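Local structure of putative hemin storage protein (6AU1) at residues Pro127-Pro132 against Asp162-Asp167; Tyr208-Thr213 against Pro254-Ser259; Tyr236-Leu241 against Ala247-Ser252. The protein cleaves deacetylated poly-β-1,6-N-acetylglucosamine, a biofilm polysaccharide, through the glycoside hydrolase domain that makes up this chain. One frame throughout, in Å; residues are numbered along the deposited sequence.

Interaction 1 of 3, residues Pro127-Pro132 against Asp162-Asp167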
ATOM      1  N   PRO A 127       6.834 -10.197  10.092  1.00 14.22           N
ATOM      2  CA  PRO A 127       6.894 -11.653  10.246  1.00 17.48           C
ATOM      3  C   PRO A 127       5.553 -12.332   9.965  1.00 16.26           C
ATOM      4  O   PRO A 127       5.538 -13.549   9.769  1.00 15.98           O
ATOM      5  CB  PRO A 127       7.279 -11.847  11.722  1.00 18.16           C
ATOM      6  CG  PRO A 127       7.859 -10.552  12.156  1.00 22.14           C
ATOM      7  CD  PRO A 127       7.192  -9.487  11.331  1.00 14.39           C
ATOM      8  N   THR A 128       4.461 -11.565   9.955  1.00 13.23           N
ATOM      9  CA  THR A 128       3.131 -12.129   9.740  1.00 12.38           C
ATOM     10  C   THR A 128       2.721 -12.239   8.270  1.00 12.22           C
ATOM     11  O   THR A 128       1.612 -12.706   7.980  1.00 14.98           O
ATOM     12  CB  THR A 128       2.041 -11.294  10.463  1.00 13.93           C
ATOM     13  OG1 THR A 128       1.890 -10.036   9.791  1.00 14.22           O
ATOM     14  CG2 THR A 128       2.416 -11.063  11.936  1.00 18.34           C
ATOM     15  N   ARG A 129       3.574 -11.793   7.338  1.00 12.23           N
ATOM     16  CA  ARG A 129       3.265 -11.978   5.917  1.00 11.77           C
ATOM     17  C   ARG A 129       2.982 -13.451   5.626  1.00 12.78           C
ATOM     18  O   ARG A 129       3.850 -14.307   5.843  1.00 14.82           O
ATOM     19  CB  ARG A 129       4.427 -11.513   5.014  1.00 12.71           C
ATOM     20  CG  ARG A 129       4.573  -9.997   4.831  1.00 11.67           C
ATOM     21  CD  ARG A 129       5.984  -9.688   4.276  1.00 12.13           C
ATOM     22  NE  ARG A 129       6.989 -10.160   5.239  1.00 14.24           N
ATOM     23  CZ  ARG A 129       8.234 -10.521   4.934  1.00 15.12           C
ATOM     24  NH1 ARG A 129       8.669 -10.455   3.679  1.00 16.85           N
ATOM     25  NH2 ARG A 129       9.048 -10.951   5.894  1.00 15.68           N
ATOM     26  N   LEU A 130       1.786 -13.748   5.132  1.00 12.46           N
ATOM     27  CA  LEU A 130       1.505 -15.099   4.664  1.00 13.97           C
ATOM     28  C   LEU A 130       2.348 -15.366   3.419  1.00 16.46           C
ATOM     29  O   LEU A 130       2.651 -14.444   2.655  1.00 15.33           O
ATOM     30  CB  LEU A 130       0.013 -15.277   4.358  1.00 12.83           C
ATOM     31  CG  LEU A 130      -0.898 -15.264   5.590  1.00 12.99           C
ATOM     32  CD1 LEU A 130      -2.359 -15.270   5.159  1.00 14.28           C
ATOM     33  CD2 LEU A 130      -0.581 -16.479   6.458  1.00 15.15           C
ATOM     34  N   SER A 131       2.739 -16.621   3.218  1.00 16.04           N
ATOM     35  CA  SER A 131       3.472 -17.000   2.012  1.00 16.12           C
ATOM     36  C   SER A 131       2.558 -17.156   0.804  1.00 12.61           C
ATOM     37  O   SER A 131       1.714 -18.051   0.774  1.00 16.51           O
ATOM     38  CB  SER A 131       4.224 -18.310   2.225  1.00 16.10           C
ATOM     39  OG  SER A 131       4.885 -18.685   1.024  1.00 16.78           O
ATOM     40  N   PRO A 132       2.733 -16.307  -0.219  1.00 16.90           N
ATOM     41  CA  PRO A 132       1.874 -16.455  -1.398  1.00 18.74           C
ATOM     42  C   PRO A 132       2.257 -17.680  -2.234  1.00 19.69           C
ATOM     43  O   PRO A 132       1.585 -17.974  -3.218  1.00 21.47           O
ATOM     44  CB  PRO A 132       2.115 -15.155  -2.174  1.00 16.22           C
ATOM     45  CG  PRO A 132       3.536 -14.799  -1.826  1.00 15.81           C
ATOM     46  CD  PRO A 132       3.713 -15.216  -0.377  1.00 17.27           C
ATOM     47  N   ASP A 162       2.985  -3.879   2.393  1.00 14.27           N
ATOM     48  CA  ASP A 162       3.418  -5.075   3.116  1.00 14.04           C
ATOM     49  C   ASP A 162       3.978  -6.117   2.160  1.00 17.51           C
ATOM     50  O   ASP A 162       4.645  -7.052   2.590  1.00 14.25           O
ATOM     51  CB  ASP A 162       2.269  -5.698   3.918  1.00 13.55           C
ATOM     52  CG  ASP A 162       1.237  -6.345   3.028  1.00 16.44           C
ATOM     53  OD1 ASP A 162       0.684  -5.648   2.149  1.00 14.94           O
ATOM     54  OD2 ASP A 162       0.981  -7.552   3.191  1.00 13.70           O
ATOM     55  N   ALA A 163       3.690  -5.945   0.872  1.00 15.30           N
ATOM     56  CA  ALA A 163       4.127  -6.859  -0.178  1.00 17.22           C
ATOM     57  C   ALA A 163       5.603  -6.617  -0.531  1.00 15.27           C
ATOM     58  O   ALA A 163       5.946  -5.992  -1.542  1.00 15.32           O
ATOM     59  CB  ALA A 163       3.235  -6.706  -1.406  1.00 15.98           C
ATOM     60  N   VAL A 164       6.466  -7.102   0.349  1.00 12.96           N
ATOM     61  CA  VAL A 164       7.912  -7.039   0.162  1.00 13.58           C
ATOM     62  C   VAL A 164       8.484  -8.411   0.461  1.00 15.41           C
ATOM     63  O   VAL A 164       7.914  -9.160   1.248  1.00 14.53           O
ATOM     64  CB  VAL A 164       8.603  -5.997   1.089  1.00 15.13           C
ATOM     65  CG1 VAL A 164       8.238  -4.585   0.689  1.00 13.81           C
ATOM     66  CG2 VAL A 164       8.259  -6.258   2.565  1.00 16.95           C
ATOM     67  N   LEU A 165       9.612  -8.724  -0.176  1.00 15.36           N
ATOM     68  CA  LEU A 165      10.408  -9.909   0.142  1.00 15.65           C
ATOM     69  C   LEU A 165      11.872  -9.501   0.108  1.00 14.90           C
ATOM     70  O   LEU A 165      12.281  -8.786  -0.809  1.00 15.48           O
ATOM     71  CB  LEU A 165      10.159 -11.033  -0.868  1.00 14.68           C
ATOM     72  CG  LEU A 165       8.768 -11.667  -0.911  1.00 14.02           C
ATOM     73  CD1 LEU A 165       8.633 -12.557  -2.137  1.00 15.98           C
ATOM     74  CD2 LEU A 165       8.512 -12.476   0.371  1.00 16.15           C
ATOM     75  N   ASP A 166      12.678  -9.917   1.086  1.00 15.47           N
ATOM     76  CA  ASP A 166      14.088  -9.541   0.993  1.00 14.93           C
ATOM     77  C   ASP A 166      14.908 -10.658   0.347  1.00 15.34           C
ATOM     78  O   ASP A 166      14.343 -11.614  -0.173  1.00 14.79           O
ATOM     79  CB  ASP A 166      14.656  -9.125   2.358  1.00 18.14           C
ATOM     80  CG  ASP A 166      14.746 -10.266   3.364  1.00 22.61           C
ATOM     81  OD1 ASP A 166      14.932 -11.431   2.979  1.00 21.87           O
ATOM     82  OD2 ASP A 166      14.663  -9.970   4.574  1.00 28.59           O
ATOM     83  N   ASP A 167      16.233 -10.515   0.346  1.00 16.77           N
ATOM     84  CA  ASP A 167      17.064 -11.428  -0.435  1.00 16.77           C
ATOM     85  C   ASP A 167      17.386 -12.717   0.332  1.00 17.87           C
ATOM     86  O   ASP A 167      18.228 -13.499  -0.099  1.00 16.53           O
ATOM     87  CB  ASP A 167      18.350 -10.723  -0.894  1.00 17.55           C
ATOM     88  CG  ASP A 167      19.128 -10.090   0.249  1.00 21.25           C
ATOM     89  OD1 ASP A 167      18.659 -10.126   1.405  1.00 22.44           O
ATOM     90  OD2 ASP A 167      20.213  -9.531  -0.026  1.00 26.91           O
TER
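R129 reaches across to the backbone of 162-167, and its long side chain accounts for every close contact between the two loops. CB sets out toward the other loop, and the chain bends at chi3 (-61°), which swings the guanidinium along the far backbone, past D162 to V164. On the way R129 CD lies 3.4 Å from D162 O. R129 NH1 then donates to V164 O at 2.9 Å, a somewhat bent bond with an N-H...O angle of 146°. The carbonyl oxygen sits near the plane of the guanidinium, at its edge, whereas the nitrogen stands above the plane of the carbonyl, 37° out of it. L165 approaches the same group obliquely, its CD2 3.9 Å from R129 NH1.

The rest of the guanidinium is held from nearby: NE donates to S126 O and NH2 forms a salt bridge with E169, so the group is gripped on several sides and its rotation is fixed. E169 also accepts from D166 N, which ties the charge pair to the 162-167 backbone. The D162 carboxylate is turned to other work, accepting from the backbone nitrogens of V96, L97 and T98. This is a buried joint between the loops that follow strands 89-94 and 156-159, two adjacent parallel strands, at the C-terminal end of a TIM-type (β/α) barrel, the end that carries the active site in such enzymes.

Interaction 2 of 3, residues Tyr208-Thr213 against Pro254-Ser259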
ATOM      1  N   TYR A 208       6.337 -12.546  -9.446  1.00 17.79           N
ATOM      2  CA  TYR A 208       5.413 -13.431  -8.738  1.00 17.40           C
ATOM      3  C   TYR A 208       4.429 -12.630  -7.875  1.00 16.74           C
ATOM      4  O   TYR A 208       3.215 -12.890  -7.899  1.00 16.33           O
ATOM      5  CB  TYR A 208       6.170 -14.440  -7.867  1.00 15.82           C
ATOM      6  CG  TYR A 208       5.275 -15.520  -7.301  1.00 15.82           C
ATOM      7  CD1 TYR A 208       5.027 -16.685  -8.014  1.00 15.87           C
ATOM      8  CD2 TYR A 208       4.663 -15.364  -6.057  1.00 18.55           C
ATOM      9  CE1 TYR A 208       4.212 -17.672  -7.505  1.00 21.81           C
ATOM     10  CE2 TYR A 208       3.842 -16.340  -5.543  1.00 19.04           C
ATOM     11  CZ  TYR A 208       3.617 -17.493  -6.269  1.00 24.51           C
ATOM     12  OH  TYR A 208       2.799 -18.483  -5.764  1.00 23.58           O
ATOM     13  N   LEU A 209       4.945 -11.671  -7.107  1.00 16.35           N
ATOM     14  CA  LEU A 209       4.070 -10.828  -6.279  1.00 13.53           C
ATOM     15  C   LEU A 209       3.120 -10.016  -7.143  1.00 16.44           C
ATOM     16  O   LEU A 209       1.938  -9.868  -6.809  1.00 15.81           O
ATOM     17  CB  LEU A 209       4.888  -9.891  -5.382  1.00 14.99           C
ATOM     18  CG  LEU A 209       5.672 -10.571  -4.259  1.00 17.11           C
ATOM     19  CD1 LEU A 209       6.510  -9.527  -3.490  1.00 16.00           C
ATOM     20  CD2 LEU A 209       4.725 -11.326  -3.314  1.00 17.30           C
ATOM     21  N   ILE A 210       3.623  -9.481  -8.257  1.00 14.29           N
ATOM     22  CA  ILE A 210       2.749  -8.722  -9.149  1.00 15.98           C
ATOM     23  C   ILE A 210       1.632  -9.609  -9.701  1.00 21.40           C
ATOM     24  O   ILE A 210       0.460  -9.212  -9.710  1.00 18.16           O
ATOM     25  CB  ILE A 210       3.528  -8.094 -10.307  1.00 14.47           C
ATOM     26  CG1 ILE A 210       4.446  -6.981  -9.778  1.00 14.83           C
ATOM     27  CG2 ILE A 210       2.569  -7.553 -11.367  1.00 19.25           C
ATOM     28  CD1 ILE A 210       5.460  -6.438 -10.823  1.00 16.81           C
ATOM     29  N   ASP A 211       1.996 -10.809 -10.153  1.00 19.16           N
ATOM     30  CA  ASP A 211       1.014 -11.735 -10.705  1.00 20.33           C
ATOM     31  C   ASP A 211      -0.027 -12.085  -9.652  1.00 19.27           C
ATOM     32  O   ASP A 211      -1.218 -12.207  -9.968  1.00 17.66           O
ATOM     33  CB  ASP A 211       1.689 -13.001 -11.237  1.00 22.54           C
ATOM     34  CG  ASP A 211       2.416 -12.762 -12.541  1.00 31.14           C
ATOM     35  OD1 ASP A 211       2.173 -11.704 -13.169  1.00 29.12           O
ATOM     36  OD2 ASP A 211       3.224 -13.630 -12.943  1.00 30.48           O
ATOM     37  N   PHE A 212       0.418 -12.234  -8.405  1.00 14.41           N
ATOM     38  CA  PHE A 212      -0.508 -12.529  -7.313  1.00 12.81           C
ATOM     39  C   PHE A 212      -1.499 -11.385  -7.153  1.00 18.59           C
ATOM     40  O   PHE A 212      -2.711 -11.625  -7.012  1.00 16.87           O
ATOM     41  CB  PHE A 212       0.243 -12.774  -5.999  1.00 13.17           C
ATOM     42  CG  PHE A 212      -0.656 -13.122  -4.844  1.00 15.42           C
ATOM     43  CD1 PHE A 212      -1.573 -14.159  -4.949  1.00 16.33           C
ATOM     44  CD2 PHE A 212      -0.584 -12.409  -3.657  1.00 15.44           C
ATOM     45  CE1 PHE A 212      -2.402 -14.484  -3.876  1.00 15.50           C
ATOM     46  CE2 PHE A 212      -1.404 -12.723  -2.577  1.00 18.25           C
ATOM     47  CZ  PHE A 212      -2.313 -13.763  -2.685  1.00 16.96           C
ATOM     48  N   THR A 213      -1.009 -10.144  -7.193  1.00 14.57           N
ATOM     49  CA  THR A 213      -1.940  -9.015  -7.081  1.00 15.22           C
ATOM     50  C   THR A 213      -2.868  -8.944  -8.289  1.00 17.05           C
ATOM     51  O   THR A 213      -3.989  -8.476  -8.166  1.00 16.46           O
ATOM     52  CB  THR A 213      -1.234  -7.650  -6.904  1.00 13.68           C
ATOM     53  OG1 THR A 213      -0.464  -7.326  -8.068  1.00 16.10           O
ATOM     54  CG2 THR A 213      -0.356  -7.651  -5.635  1.00 14.34           C
ATOM     55  N   PRO A 254      10.016  -0.161 -12.953  1.00 21.87           N
ATOM     56  CA  PRO A 254       9.592  -0.526 -14.316  1.00 26.12           C
ATOM     57  C   PRO A 254       8.494  -1.587 -14.358  1.00 23.87           C
ATOM     58  O   PRO A 254       7.559  -1.472 -15.160  1.00 22.93           O
ATOM     59  CB  PRO A 254      10.875  -1.081 -14.948  1.00 30.04           C
ATOM     60  CG  PRO A 254      11.969  -0.485 -14.177  1.00 30.30           C
ATOM     61  CD  PRO A 254      11.477  -0.303 -12.787  1.00 22.56           C
ATOM     62  N   GLU A 255       8.618  -2.608 -13.516  1.00 22.84           N
ATOM     63  CA  GLU A 255       7.645  -3.691 -13.498  1.00 21.78           C
ATOM     64  C   GLU A 255       6.302  -3.207 -12.948  1.00 21.52           C
ATOM     65  O   GLU A 255       5.251  -3.637 -13.420  1.00 21.20           O
ATOM     66  CB  GLU A 255       8.160  -4.871 -12.672  1.00 23.04           C
ATOM     67  CG  GLU A 255       9.386  -5.557 -13.279  1.00 28.64           C
ATOM     68  CD  GLU A 255       9.101  -6.153 -14.646  1.00 43.65           C
ATOM     69  OE1 GLU A 255       8.007  -6.725 -14.832  1.00 44.99           O
ATOM     70  OE2 GLU A 255       9.967  -6.043 -15.540  1.00 46.07           O
ATOM     71  N   PHE A 256       6.340  -2.321 -11.958  1.00 18.17           N
ATOM     72  CA  PHE A 256       5.101  -1.760 -11.407  1.00 19.41           C
ATOM     73  C   PHE A 256       4.397  -0.932 -12.466  1.00 21.13           C
ATOM     74  O   PHE A 256       3.169  -1.007 -12.617  1.00 21.66           O
ATOM     75  CB  PHE A 256       5.363  -0.884 -10.175  1.00 15.68           C
ATOM     76  CG  PHE A 256       5.434  -1.643  -8.864  1.00 15.41           C
ATOM     77  CD1 PHE A 256       5.951  -2.929  -8.802  1.00 16.40           C
ATOM     78  CD2 PHE A 256       4.994  -1.046  -7.692  1.00 17.78           C
ATOM     79  CE1 PHE A 256       6.017  -3.613  -7.577  1.00 15.88           C
ATOM     80  CE2 PHE A 256       5.051  -1.730  -6.469  1.00 17.05           C
ATOM     81  CZ  PHE A 256       5.581  -3.007  -6.421  1.00 17.28           C
ATOM     82  N   LEU A 257       5.170  -0.139 -13.202  1.00 18.01           N
ATOM     83  CA  LEU A 257       4.580   0.737 -14.212  1.00 19.09           C
ATOM     84  C   LEU A 257       3.894  -0.068 -15.304  1.00 26.46           C
ATOM     85  O   LEU A 257       2.929   0.402 -15.915  1.00 26.85           O
ATOM     86  CB  LEU A 257       5.644   1.655 -14.831  1.00 23.40           C
ATOM     87  CG  LEU A 257       6.125   2.827 -13.970  1.00 24.85           C
ATOM     88  CD1 LEU A 257       7.373   3.472 -14.577  1.00 27.22           C
ATOM     89  CD2 LEU A 257       5.013   3.860 -13.777  1.00 23.52           C
ATOM     90  N   LYS A 258       4.395  -1.278 -15.550  1.00 24.22           N
ATOM     91  CA  LYS A 258       3.838  -2.132 -16.587  1.00 27.21           C
ATOM     92  C   LYS A 258       2.532  -2.793 -16.158  1.00 22.70           C
ATOM     93  O   LYS A 258       1.729  -3.192 -17.007  1.00 27.77           O
ATOM     94  CB  LYS A 258       4.852  -3.210 -16.991  1.00 32.79           C
ATOM     95  CG  LYS A 258       5.965  -2.708 -17.895  1.00 40.42           C
ATOM     96  CD  LYS A 258       7.115  -3.702 -17.975  1.00 49.01           C
ATOM     97  CE  LYS A 258       6.638  -5.093 -18.361  1.00 57.75           C
ATOM     98  NZ  LYS A 258       7.780  -6.051 -18.453  1.00 62.62           N
ATOM     99  N   SER A 259       2.316  -2.899 -14.853  1.00 23.22           N
ATOM    100  CA  SER A 259       1.243  -3.751 -14.343  1.00 26.55           C
ATOM    101  C   SER A 259       0.129  -3.037 -13.582  1.00 24.22           C
ATOM    102  O   SER A 259      -0.991  -3.545 -13.513  1.00 30.18           O
ATOM    103  CB  SER A 259       1.840  -4.825 -13.438  1.00 31.55           C
ATOM    104  OG  SER A 259       2.906  -5.498 -14.090  1.00 34.91           O
TER
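I210 is the one residue of 208-213 that touches 254-259, and it does so with both of its branches. I210 CG2 lies anti to the backbone N and meets the S259 side chain, 3.4 Å from S259 OG; CG1 lies beside the backbone N (chi1 -69°) and carries CD1 to the preceding turn of the other helix. There I210 CD1 rests 3.6 Å from E255 CB, the two side chains crossing at about a right angle, and it approaches the F256 ring obliquely, 4.1 Å from F256 CD1. These van der Waals contacts are the tight part of the joint, and no hydrogen bond crosses it. S259 OG turns its polarity back into its own helix, donating to E255 O at 3.1 Å, nearly along the C=O axis, while CB and OG together lie against I210 CG2.

Around this patch the helices stand well apart: the short segments run nearly parallel, at 20°, with their axes 10.9 Å apart at closest approach. Toward solvent the contact thins out. D211 and K258 are exposed and do not meet across it; K258 NZ makes a long salt bridge to E255 OE2, at 3.6 Å, and R207 a weak, long ion pair with that oxygen.

The inner side is closed by the barrel: R233 of strand 230-235 lies against both I210 and F256, and F256 goes on to L235 and to V263 of strand 262-266. Helices 195-223 and 253-259 thus lie side by side on the outside of the sheet, before and after strand 230-235.

Interaction 3 of 3, residues Tyr236-Leu241 against Ala247-Ser252. With EDO (1,2-ethanediol), chain G.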
ATOM      1  N   TYR A 236       8.148   1.466  -2.450  1.00 14.06           N
ATOM      2  CA  TYR A 236       9.175   2.126  -1.646  1.00 15.12           C
ATOM      3  C   TYR A 236      10.141   2.935  -2.519  1.00 16.59           C
ATOM      4  O   TYR A 236      10.379   2.594  -3.674  1.00 15.86           O
ATOM      5  CB  TYR A 236       9.956   1.092  -0.845  1.00 12.92           C
ATOM      6  CG  TYR A 236       9.272   0.647   0.423  1.00 14.60           C
ATOM      7  CD1 TYR A 236       9.354   1.417   1.582  1.00 16.64           C
ATOM      8  CD2 TYR A 236       8.551  -0.542   0.472  1.00 14.79           C
ATOM      9  CE1 TYR A 236       8.730   1.014   2.756  1.00 19.49           C
ATOM     10  CE2 TYR A 236       7.928  -0.954   1.649  1.00 13.93           C
ATOM     11  CZ  TYR A 236       8.022  -0.171   2.778  1.00 19.06           C
ATOM     12  OH  TYR A 236       7.408  -0.572   3.947  1.00 20.52           O
ATOM     13  N   ALA A 237      10.724   3.985  -1.946  1.00 16.62           N
ATOM     14  CA  ALA A 237      11.617   4.861  -2.702  1.00 16.36           C
ATOM     15  C   ALA A 237      12.980   4.236  -2.994  1.00 16.10           C
ATOM     16  O   ALA A 237      13.591   4.559  -4.009  1.00 17.50           O
ATOM     17  CB  ALA A 237      11.808   6.173  -1.966  1.00 17.62           C
ATOM     18  N   GLN A 238      13.485   3.372  -2.113  1.00 15.65           N
ATOM     19  CA  GLN A 238      14.851   2.877  -2.329  1.00 15.49           C
ATOM     20  C   GLN A 238      15.008   2.111  -3.669  1.00 20.81           C
ATOM     21  O   GLN A 238      15.980   2.346  -4.393  1.00 19.88           O
ATOM     22  CB  GLN A 238      15.312   2.013  -1.135  1.00 17.85           C
ATOM     23  CG  GLN A 238      16.804   1.761  -1.091  1.00 25.22           C
ATOM     24  CD  GLN A 238      17.267   1.044   0.180  1.00 35.61           C
ATOM     25  OE1 GLN A 238      16.539   0.966   1.176  1.00 32.31           O
ATOM     26  NE2 GLN A 238      18.492   0.521   0.146  1.00 39.46           N
ATOM     27  N   PRO A 239      14.055   1.220  -4.023  1.00 20.71           N
ATOM     28  CA  PRO A 239      14.183   0.577  -5.343  1.00 19.89           C
ATOM     29  C   PRO A 239      14.154   1.540  -6.541  1.00 20.75           C
ATOM     30  O   PRO A 239      14.599   1.173  -7.624  1.00 21.44           O
ATOM     31  CB  PRO A 239      12.970  -0.363  -5.396  1.00 22.39           C
ATOM     32  CG  PRO A 239      12.645  -0.647  -3.975  1.00 23.44           C
ATOM     33  CD  PRO A 239      12.967   0.613  -3.220  1.00 17.19           C
ATOM     34  N   VAL A 240      13.630   2.748  -6.353  1.00 18.60           N
ATOM     35  CA  VAL A 240      13.636   3.757  -7.407  1.00 16.22           C
ATOM     36  C   VAL A 240      14.971   4.509  -7.430  1.00 18.92           C
ATOM     37  O   VAL A 240      15.598   4.666  -8.482  1.00 21.61           O
ATOM     38  CB  VAL A 240      12.479   4.745  -7.214  1.00 17.08           C
ATOM     39  CG1 VAL A 240      12.473   5.807  -8.331  1.00 20.24           C
ATOM     40  CG2 VAL A 240      11.155   3.988  -7.150  1.00 20.00           C
ATOM     41  N   LEU A 241      15.420   4.952  -6.260  1.00 19.88           N
ATOM     42  CA  LEU A 241      16.660   5.727  -6.168  1.00 21.54           C
ATOM     43  C   LEU A 241      17.879   4.846  -6.402  1.00 23.48           C
ATOM     44  O   LEU A 241      18.883   5.292  -6.957  1.00 26.56           O
ATOM     45  CB  LEU A 241      16.767   6.414  -4.807  1.00 22.23           C
ATOM     46  CG  LEU A 241      15.734   7.526  -4.572  1.00 24.68           C
ATOM     47  CD1 LEU A 241      15.730   7.974  -3.114  1.00 25.81           C
ATOM     48  CD2 LEU A 241      16.008   8.694  -5.497  1.00 26.38           C
ATOM     49  N   ALA A 247      16.572  -6.285  -5.233  1.00 17.99           N
ATOM     50  CA  ALA A 247      16.883  -7.617  -4.726  1.00 18.82           C
ATOM     51  C   ALA A 247      16.459  -7.846  -3.272  1.00 22.57           C
ATOM     52  O   ALA A 247      16.233  -8.992  -2.887  1.00 20.57           O
ATOM     53  CB  ALA A 247      18.374  -7.899  -4.877  1.00 22.87           C
ATOM     54  N   TRP A 248      16.356  -6.798  -2.455  1.00 18.09           N
ATOM     55  CA  TRP A 248      15.916  -7.049  -1.078  1.00 18.58           C
ATOM     56  C   TRP A 248      14.627  -6.317  -0.720  1.00 18.33           C
ATOM     57  O   TRP A 248      14.259  -6.235   0.454  1.00 16.46           O
ATOM     58  CB  TRP A 248      17.032  -6.733  -0.060  1.00 19.85           C
ATOM     59  CG  TRP A 248      17.634  -5.367  -0.106  1.00 19.81           C
ATOM     60  CD1 TRP A 248      17.200  -4.254   0.564  1.00 20.08           C
ATOM     61  CD2 TRP A 248      18.805  -4.967  -0.836  1.00 20.52           C
ATOM     62  NE1 TRP A 248      18.025  -3.187   0.285  1.00 22.46           N
ATOM     63  CE2 TRP A 248      19.016  -3.599  -0.570  1.00 22.63           C
ATOM     64  CE3 TRP A 248      19.687  -5.632  -1.694  1.00 25.84           C
ATOM     65  CZ2 TRP A 248      20.078  -2.883  -1.129  1.00 24.58           C
ATOM     66  CZ3 TRP A 248      20.735  -4.918  -2.253  1.00 28.39           C
ATOM     67  CH2 TRP A 248      20.917  -3.555  -1.969  1.00 25.48           C
ATOM     68  N   TYR A 249      13.931  -5.822  -1.741  1.00 14.45           N
ATOM     69  CA  TYR A 249      12.576  -5.295  -1.572  1.00 13.12           C
ATOM     70  C   TYR A 249      11.504  -6.142  -2.256  1.00 15.12           C
ATOM     71  O   TYR A 249      10.371  -6.195  -1.786  1.00 14.43           O
ATOM     72  CB  TYR A 249      12.486  -3.862  -2.110  1.00 14.00           C
ATOM     73  CG  TYR A 249      12.903  -2.788  -1.130  1.00 15.26           C
ATOM     74  CD1 TYR A 249      14.243  -2.467  -0.950  1.00 18.23           C
ATOM     75  CD2 TYR A 249      11.946  -2.074  -0.400  1.00 15.04           C
ATOM     76  CE1 TYR A 249      14.631  -1.475  -0.065  1.00 20.83           C
ATOM     77  CE2 TYR A 249      12.324  -1.069   0.482  1.00 15.46           C
ATOM     78  CZ  TYR A 249      13.662  -0.772   0.643  1.00 16.82           C
ATOM     79  OH  TYR A 249      14.056   0.214   1.523  1.00 17.21           O
ATOM     80  N   GLY A 250      11.828  -6.760  -3.386  1.00 15.30           N
ATOM     81  CA  GLY A 250      10.808  -7.499  -4.117  1.00 15.96           C
ATOM     82  C   GLY A 250       9.826  -6.557  -4.802  1.00 15.94           C
ATOM     83  O   GLY A 250       8.677  -6.924  -5.074  1.00 16.10           O
ATOM     84  N   GLN A 251      10.291  -5.342  -5.081  1.00 15.46           N
ATOM     85  CA  GLN A 251       9.508  -4.326  -5.791  1.00 15.73           C
ATOM     86  C   GLN A 251      10.391  -3.664  -6.839  1.00 17.29           C
ATOM     87  O   GLN A 251      11.604  -3.652  -6.692  1.00 18.12           O
ATOM     88  CB  GLN A 251       8.974  -3.265  -4.832  1.00 13.37           C
ATOM     89  CG  GLN A 251       8.175  -3.796  -3.648  1.00 13.33           C
ATOM     90  CD  GLN A 251       7.618  -2.672  -2.804  1.00 16.04           C
ATOM     91  OE1 GLN A 251       8.097  -1.546  -2.863  1.00 16.00           O
ATOM     92  NE2 GLN A 251       6.596  -2.972  -2.010  1.00 16.12           N
ATOM     93  N   SER A 252       9.779  -3.086  -7.871  1.00 17.18           N
ATOM     94  CA  SER A 252      10.515  -2.541  -9.016  1.00 18.17           C
ATOM     95  C   SER A 252       9.679  -1.477  -9.709  1.00 18.95           C
ATOM     96  O   SER A 252       8.508  -1.704  -9.957  1.00 19.44           O
ATOM     97  CB  SER A 252      10.860  -3.652 -10.014  1.00 19.98           C
ATOM     98  OG  SER A 252      11.160  -3.128 -11.284  1.00 27.56           O
TER
HETATM   99  C1  EDO G 705       5.585  -2.535   6.076  1.00 23.96           C
HETATM  100  O1  EDO G 705       4.282  -2.841   5.545  1.00 23.57           O
HETATM  101  C2  EDO G 705       6.634  -3.430   5.423  1.00 26.14           C
HETATM  102  O2  EDO G 705       6.807  -3.051   4.052  1.00 26.74           O
HETATM  103  O   HOH W   1      12.654   2.751   0.600  1.00 18.02           O
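Q238 holds CG anti to its backbone N (chi1 -165°) and stays extended beyond it, which carries its amide to the hydroxyl end of Y249; Q251, likewise extended but with CG beside its backbone N, delivers OE1 to the main chain of Y236. Y249 OH donates to Q238 OE1 at 2.6 Å, from well out of the carbonyl plane, with the amide turned steeply against the ring. A water that accepts from Q238 N donates to the same hydroxyl, so that oxygen is gripped twice. The other bond is straighter: Y236 N points at Q251 OE1, 3.0 Å away and in the plane of the amide carbonyl, with an N-H...O angle of 175°. Q251 NE2 in turn donates to A163 O, which fixes the amide flip.

P239 lies over one face of the Y249 ring in a CH-pi contact, its CD 3.8 Å from the ring centroid and almost straight above it. Y236 comes in beside that ring, CB 3.5 Å from Y249 CE2, and the two ring planes meet obliquely at 55°. On the more exposed side, Q238 NE2 lies at the edge of the W248 indole.

At the end of Y236 far from Y249, Y236 OH donates to O2 of a bound 1,2-ethanediol at 2.6 Å, and D161 holds the same molecule. The diol probably came from the crystallisation liquor, but it may mark a pocket beside the loop that follows strand 230-235, at the C-terminal end of the barrel strands, where TIM-barrel glycoside hydrolases typically bind their sugars.

All three interactions lie in one sector of the barrel, with centres 13 to 15 Å apart. Interaction 1 closes along the chain before the others open; interaction 3 then falls wholly between the two segments of interaction 2, in the connection from strand 230-235 to helix 253-259. They also touch directly. The loop 162-167 is the bridge to interaction 3, through a probable hydrogen bond from L165 N to Y249 O. P132 O probably bonds to Y208 OH, and L209 packs on both P132 and L165, joining interaction 1 to interaction 2. Interaction 1 joins two successive loops at the barrel mouth, interaction 3 folds the connection after strand 230-235 upon itself, and interaction 2 joins the helices outside.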